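PDB 4N7B: LytB from Plasmodium falciparum, which catalyses the last step of the non-mevalonate isoprenoid pathway, reducing (E)-4-hydroxy-3-methylbut-2-enyl diphosphate to isopentenyl and dimethylallyl diphosphate with an iron-sulfur cluster. Local coordinates for residues E239-C244 against K266-E271; V282-I287 against K304-I309. One frame throughout, in Å; residues are numbered along the deposited sequence.

Contact 1: E239-C244 against K266-E271; sequences ETVEEC and KKLEKE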
loop_
_atom_site.group_PDB
_atom_site.type_symbol
_atom_site.label_atom_id
_atom_site.label_comp_id
_atom_site.label_asym_id
_atom_site.label_seq_id
_atom_site.Cartn_x
_atom_site.Cartn_y
_atom_site.Cartn_z
ATOM N N GLU A 239 0.210 8.608 12.153
ATOM C CA GLU A 239 0.140 9.822 12.958
ATOM C C GLU A 239 -1.326 10.141 13.290
ATOM O O GLU A 239 -1.638 10.593 14.385
ATOM C CB GLU A 239 0.817 10.982 12.221
ATOM C CG GLU A 239 0.895 12.291 13.032
ATOM C CD GLU A 239 1.706 13.392 12.331
ATOM O OE1 GLU A 239 1.863 14.490 12.918
ATOM O OE2 GLU A 239 2.187 13.160 11.193
ATOM N N THR A 240 -2.231 9.866 12.354
ATOM C CA THR A 240 -3.651 10.120 12.595
ATOM C C THR A 240 -4.119 9.339 13.815
ATOM O O THR A 240 -4.821 9.874 14.669
ATOM C CB THR A 240 -4.526 9.727 11.398
ATOM O OG1 THR A 240 -4.315 10.650 10.321
ATOM C CG2 THR A 240 -5.995 9.740 11.790
ATOM N N VAL A 241 -3.725 8.077 13.915
ATOM C CA VAL A 241 -4.155 7.254 15.047
ATOM C C VAL A 241 -3.491 7.694 16.335
ATOM O O VAL A 241 -4.147 7.795 17.371
ATOM C CB VAL A 241 -3.853 5.758 14.830
ATOM C CG1 VAL A 241 -4.276 4.935 16.052
ATOM C CG2 VAL A 241 -4.578 5.255 13.586
ATOM N N GLU A 242 -2.190 7.955 16.268
ATOM C CA GLU A 242 -1.415 8.352 17.440
ATOM C C GLU A 242 -1.933 9.663 18.032
ATOM O O GLU A 242 -1.930 9.872 19.251
ATOM C CB GLU A 242 0.060 8.497 17.059
ATOM C CG GLU A 242 0.866 7.206 17.206
ATOM C CD GLU A 242 2.199 7.253 16.474
ATOM O OE1 GLU A 242 2.491 8.291 15.835
ATOM O OE2 GLU A 242 2.951 6.246 16.519
ATOM N N GLU A 243 -2.409 10.539 17.162
ATOM C CA GLU A 243 -2.798 11.864 17.579
ATOM C C GLU A 243 -4.204 11.827 18.193
ATOM O O GLU A 243 -4.523 12.615 19.093
ATOM C CB GLU A 243 -2.692 12.817 16.391
ATOM C CG GLU A 243 -2.694 14.275 16.782
ATOM C CD GLU A 243 -1.413 14.678 17.464
ATOM O OE1 GLU A 243 -0.342 14.163 17.077
ATOM O OE2 GLU A 243 -1.489 15.495 18.397
ATOM N N CYS A 244 -5.023 10.883 17.734
ATOM C CA CYS A 244 -6.344 10.654 18.313
ATOM C C CYS A 244 -6.200 10.090 19.712
ATOM O O CYS A 244 -6.944 10.445 20.628
ATOM C CB CYS A 244 -7.128 9.665 17.458
ATOM S SG CYS A 244 -7.898 10.406 16.002
ATOM N N LYS A 266 0.544 -3.687 16.197
ATOM C CA LYS A 266 0.671 -4.177 17.560
ATOM C C LYS A 266 1.064 -3.013 18.472
ATOM O O LYS A 266 0.590 -2.915 19.608
ATOM C CB LYS A 266 1.709 -5.293 17.632
ATOM C CG LYS A 266 2.002 -5.771 19.039
ATOM C CD LYS A 266 3.282 -6.597 19.076
ATOM C CE LYS A 266 3.675 -6.997 20.501
ATOM N NZ LYS A 266 4.976 -7.733 20.528
ATOM N N LYS A 267 1.915 -2.122 17.971
ATOM C CA LYS A 267 2.380 -0.998 18.779
ATOM C C LYS A 267 1.197 -0.090 19.116
ATOM O O LYS A 267 1.087 0.421 20.236
ATOM C CB LYS A 267 3.469 -0.229 18.043
ATOM C CG LYS A 267 4.048 0.939 18.812
ATOM C CD LYS A 267 5.031 1.708 17.938
ATOM C CE LYS A 267 5.381 3.078 18.525
ATOM N NZ LYS A 267 6.192 3.906 17.565
ATOM N N LEU A 268 0.296 0.083 18.150
ATOM C CA LEU A 268 -0.867 0.941 18.343
ATOM C C LEU A 268 -1.895 0.283 19.253
ATOM O O LEU A 268 -2.589 0.969 20.008
ATOM C CB LEU A 268 -1.499 1.310 17.001
ATOM C CG LEU A 268 -0.595 2.182 16.123
ATOM C CD1 LEU A 268 -1.218 2.402 14.758
ATOM C CD2 LEU A 268 -0.304 3.524 16.797
ATOM N N GLU A 269 -1.984 -1.043 19.196
ATOM C CA GLU A 269 -2.908 -1.770 20.060
ATOM C C GLU A 269 -2.503 -1.560 21.509
ATOM O O GLU A 269 -3.355 -1.362 22.373
ATOM C CB GLU A 269 -2.937 -3.261 19.724
ATOM C CG GLU A 269 -3.864 -3.604 18.570
ATOM C CD GLU A 269 -3.739 -5.048 18.113
ATOM O OE1 GLU A 269 -2.731 -5.706 18.450
ATOM O OE2 GLU A 269 -4.658 -5.531 17.417
ATOM N N LYS A 270 -1.196 -1.596 21.759
ATOM C CA LYS A 270 -0.655 -1.359 23.092
ATOM C C LYS A 270 -1.001 0.041 23.572
ATOM O O LYS A 270 -1.273 0.247 24.749
ATOM C CB LYS A 270 0.867 -1.530 23.104
ATOM C CG LYS A 270 1.335 -2.947 23.399
ATOM C CD LYS A 270 2.844 -3.025 23.663
ATOM C CE LYS A 270 3.285 -2.133 24.833
ATOM N NZ LYS A 270 4.729 -2.314 25.197
ATOM N N GLU A 271 -0.981 1.001 22.652
ATOM C CA GLU A 271 -1.228 2.393 22.995
ATOM C C GLU A 271 -2.722 2.678 23.154
ATOM O O GLU A 271 -3.100 3.760 23.598
ATOM C CB GLU A 271 -0.621 3.322 21.936
ATOM C CG GLU A 271 0.904 3.326 21.896
ATOM C CD GLU A 271 1.471 4.093 20.705
ATOM O OE1 GLU A 271 0.777 4.977 20.150
ATOM O OE2 GLU A 271 2.622 3.804 20.316
#
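Glu242 and Leu268 bring the two helical segments nearest to each other, with their CA atoms 7.5 Å apart. The segments run almost parallel, at 12° between their N-to-C directions, and their axes come no closer than 10.8 Å. At that spacing only side chains bridge the gap. They do so without a hydrogen bond, and the buried surface is a modest 177 Å².

Leu268 supplies both of its methyl branches. CD1 reaches CG1 of Val241 at 4.2 Å, on the side of the interface that faces the sheet. CD2 lies 3.9 Å from CG of Glu242, so the leucine meets the aliphatic part of the glutamate, the two side chains crossing at about a right angle. With chi1 at 178°, CG1 of Val241 stands opposite its own backbone N and is the methyl that meets the leucine.

Beyond CG, the extended Glu242 chain carries its carboxylate into a group of charges at the outer margin. OE2 of Glu242 is 4.1 Å from NZ of Lys267, which arrives at the end of a fully extended chain; the opposite charges are too far apart for a salt bridge. Glu271 comes in a turn further along its helix. Its OE1 touches CG of Glu242 at 3.7 Å and stands 4.4 Å from OE2 of Glu242, the two carboxylate planes being turned 22° apart. The nearby lysine probably eases the repulsion between these like charges.

On the sheet side, Val241 and Leu268 both rest on Ala273 of strand 273-276, while Val241 also reaches Ile289 of strand 287-290. Helix 262-271 links the adjacent parallel strands 252-255 and 273-276 in a beta-alpha-beta crossover, and helix 232-247, which starts directly after the cluster ligand Cys231, packs beside it on the same face, as in an alpha/beta fold.

Contact 2: V282-I287 against K304-I309; sequences VPDGHI and KKKKLI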
loop_
_atom_site.group_PDB
_atom_site.type_symbol
_atom_site.label_atom_id
_atom_site.label_comp_id
_atom_site.label_asym_id
_atom_site.label_seq_id
_atom_site.Cartn_x
_atom_site.Cartn_y
_atom_site.Cartn_z
ATOM N N VAL A 282 -18.271 -0.820 17.690
ATOM C CA VAL A 282 -18.012 0.581 17.992
ATOM C C VAL A 282 -19.214 1.255 18.647
ATOM O O VAL A 282 -20.288 1.334 18.053
ATOM C CB VAL A 282 -17.645 1.374 16.731
ATOM C CG1 VAL A 282 -17.395 2.837 17.094
ATOM C CG2 VAL A 282 -16.422 0.760 16.058
ATOM N N PRO A 283 -19.030 1.742 19.881
ATOM C CA PRO A 283 -20.034 2.555 20.571
ATOM C C PRO A 283 -20.465 3.746 19.724
ATOM O O PRO A 283 -19.619 4.403 19.111
ATOM C CB PRO A 283 -19.288 3.046 21.813
ATOM C CG PRO A 283 -18.246 2.011 22.070
ATOM C CD PRO A 283 -17.845 1.489 20.719
ATOM N N ASP A 284 -21.766 4.013 19.685
ATOM C CA ASP A 284 -22.282 5.200 19.013
ATOM C C ASP A 284 -21.637 6.448 19.612
ATOM O O ASP A 284 -21.283 6.461 20.787
ATOM C CB ASP A 284 -23.805 5.272 19.156
ATOM C CG ASP A 284 -24.510 4.094 18.508
ATOM O OD1 ASP A 284 -23.840 3.069 18.252
ATOM O OD2 ASP A 284 -25.733 4.192 18.260
ATOM N N GLY A 285 -21.467 7.487 18.802
ATOM C CA GLY A 285 -20.890 8.731 19.282
ATOM C C GLY A 285 -19.371 8.742 19.328
ATOM O O GLY A 285 -18.763 9.808 19.450
ATOM N N HIS A 286 -18.749 7.570 19.224
ATOM C CA HIS A 286 -17.297 7.467 19.385
ATOM C C HIS A 286 -16.516 7.720 18.098
ATOM O O HIS A 286 -17.084 7.808 17.008
ATOM C CB HIS A 286 -16.907 6.098 19.946
ATOM C CG HIS A 286 -17.007 6.009 21.434
ATOM N ND1 HIS A 286 -18.188 6.217 22.112
ATOM C CD2 HIS A 286 -16.071 5.747 22.377
ATOM C CE1 HIS A 286 -17.978 6.083 23.410
ATOM N NE2 HIS A 286 -16.703 5.797 23.597
ATOM N N ILE A 287 -15.199 7.833 18.253
ATOM C CA ILE A 287 -14.279 8.037 17.140
ATOM C C ILE A 287 -14.126 6.764 16.327
ATOM O O ILE A 287 -13.941 5.685 16.886
ATOM C CB ILE A 287 -12.871 8.405 17.650
ATOM C CG1 ILE A 287 -12.916 9.670 18.511
ATOM C CG2 ILE A 287 -11.919 8.598 16.489
ATOM C CD1 ILE A 287 -12.690 10.950 17.724
ATOM N N LYS A 304 -22.677 7.357 10.198
ATOM C CA LYS A 304 -23.471 8.540 10.494
ATOM C C LYS A 304 -24.697 8.163 11.310
ATOM O O LYS A 304 -25.069 8.876 12.234
ATOM C CB LYS A 304 -23.860 9.265 9.203
ATOM C CG LYS A 304 -22.803 10.261 8.749
ATOM C CD LYS A 304 -22.683 10.346 7.238
ATOM C CE LYS A 304 -21.263 10.731 6.853
ATOM N NZ LYS A 304 -20.960 10.604 5.401
ATOM N N LYS A 305 -25.302 7.028 10.984
ATOM C CA LYS A 305 -26.418 6.495 11.761
ATOM C C LYS A 305 -26.041 6.343 13.231
ATOM O O LYS A 305 -26.848 6.616 14.119
ATOM C CB LYS A 305 -26.846 5.136 11.207
ATOM C CG LYS A 305 -27.864 5.199 10.080
ATOM C CD LYS A 305 -28.335 3.797 9.704
ATOM C CE LYS A 305 -29.700 3.818 9.020
ATOM N NZ LYS A 305 -30.457 2.538 9.211
ATOM N N LYS A 306 -24.812 5.899 13.480
ATOM C CA LYS A 306 -24.314 5.730 14.838
ATOM C C LYS A 306 -23.715 7.022 15.371
ATOM O O LYS A 306 -23.150 7.044 16.467
ATOM C CB LYS A 306 -23.240 4.653 14.876
ATOM C CG LYS A 306 -23.740 3.260 14.610
ATOM C CD LYS A 306 -22.567 2.307 14.509
ATOM C CE LYS A 306 -22.954 0.909 14.938
ATOM N NZ LYS A 306 -23.000 0.799 16.432
ATOM N N LYS A 307 -23.846 8.094 14.602
ATOM C CA LYS A 307 -23.268 9.375 14.961
ATOM C C LYS A 307 -21.825 9.217 15.457
ATOM O O LYS A 307 -21.478 9.647 16.556
ATOM C CB LYS A 307 -24.146 10.066 16.008
ATOM C CG LYS A 307 -24.348 11.549 15.742
ATOM C CD LYS A 307 -25.828 11.922 15.676
ATOM C CE LYS A 307 -26.009 13.375 15.241
ATOM N NZ LYS A 307 -27.434 13.800 15.216
ATOM N N LEU A 308 -20.982 8.605 14.630
ATOM C CA LEU A 308 -19.576 8.440 14.972
ATOM C C LEU A 308 -18.764 9.640 14.511
ATOM O O LEU A 308 -19.139 10.327 13.559
ATOM C CB LEU A 308 -19.013 7.180 14.316
ATOM C CG LEU A 308 -19.689 5.865 14.692
ATOM C CD1 LEU A 308 -19.107 4.741 13.855
ATOM C CD2 LEU A 308 -19.509 5.587 16.174
ATOM N N ILE A 309 -17.648 9.886 15.185
ATOM C CA ILE A 309 -16.704 10.889 14.727
ATOM C C ILE A 309 -15.839 10.243 13.674
ATOM O O ILE A 309 -14.865 9.567 13.995
ATOM C CB ILE A 309 -15.753 11.381 15.826
ATOM C CG1 ILE A 309 -16.472 11.524 17.170
ATOM C CG2 ILE A 309 -15.131 12.706 15.402
ATOM C CD1 ILE A 309 -17.542 12.571 17.170
#
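Gly285 and Ile309 take up the main backbone bonds joining the two segments. Gly285 N donates to Lys306 O at 2.9 Å, and Ile309 N donates to His286 O at 2.8 Å. Ile287 and Ile309 then form a parallel beta bridge. Gly285, with its positive phi, is the third residue of a type II turn from Pro283 to His286; its CA lies 2.9 Å from Lys307 O in a CA-H...O contact. Lys307 is the C-prime residue of the Schellman motif that closes helix 297-305.

The ionic link across the contact is made by Lys306 with Asp284. The lysine chain bends at the last torsion (chi4 -78°) to place NZ 3.0 Å from Asp284 OD1, a salt bridge, and 3.2 Å from Val282 O, so one ammonium group grips both a carboxylate and a main-chain carbonyl of the loop.

Two apolar pairs lie on different sides of the bond from Ile309 N to His286 O. CD2 of Leu308 lies 3.6 Å from CG1 of Val282, and also packs against the carbonyl oxygen of Pro283. CD1 of Ile287 meets CB of Ile309 at 3.6 Å, on the face of the sheet that carries both isoleucines.

Val282 and Pro283 lean on Tyr253 of strand 252-255, and Ile287 touches Phe248. The loop thus enters strand 287-290 alongside the turn that leads from helix 297-305 into the edge strand 309-312, where Ile309 continues the pairing with Leu288.

The two contacts lie in series along the chain, contact 1 closing before contact 2 opens. Their centres are about 19 Å apart; their nearest atoms approach to about 4 Å without touching. Both belong to the part of the fold built on the parallel sheet ordered 273-276, 252-255, 287-290, 309-312. Contact 1 joins two helices that pack on strands 273-276 and 287-290, whereas contact 2 sets the start of strand 287-290 beside that of 309-312. Beyond the far ends of these last strands come His293, a substrate-binding residue by similarity, and the cluster ligand Cys315, so contact 2 lies at the end remote from these sites.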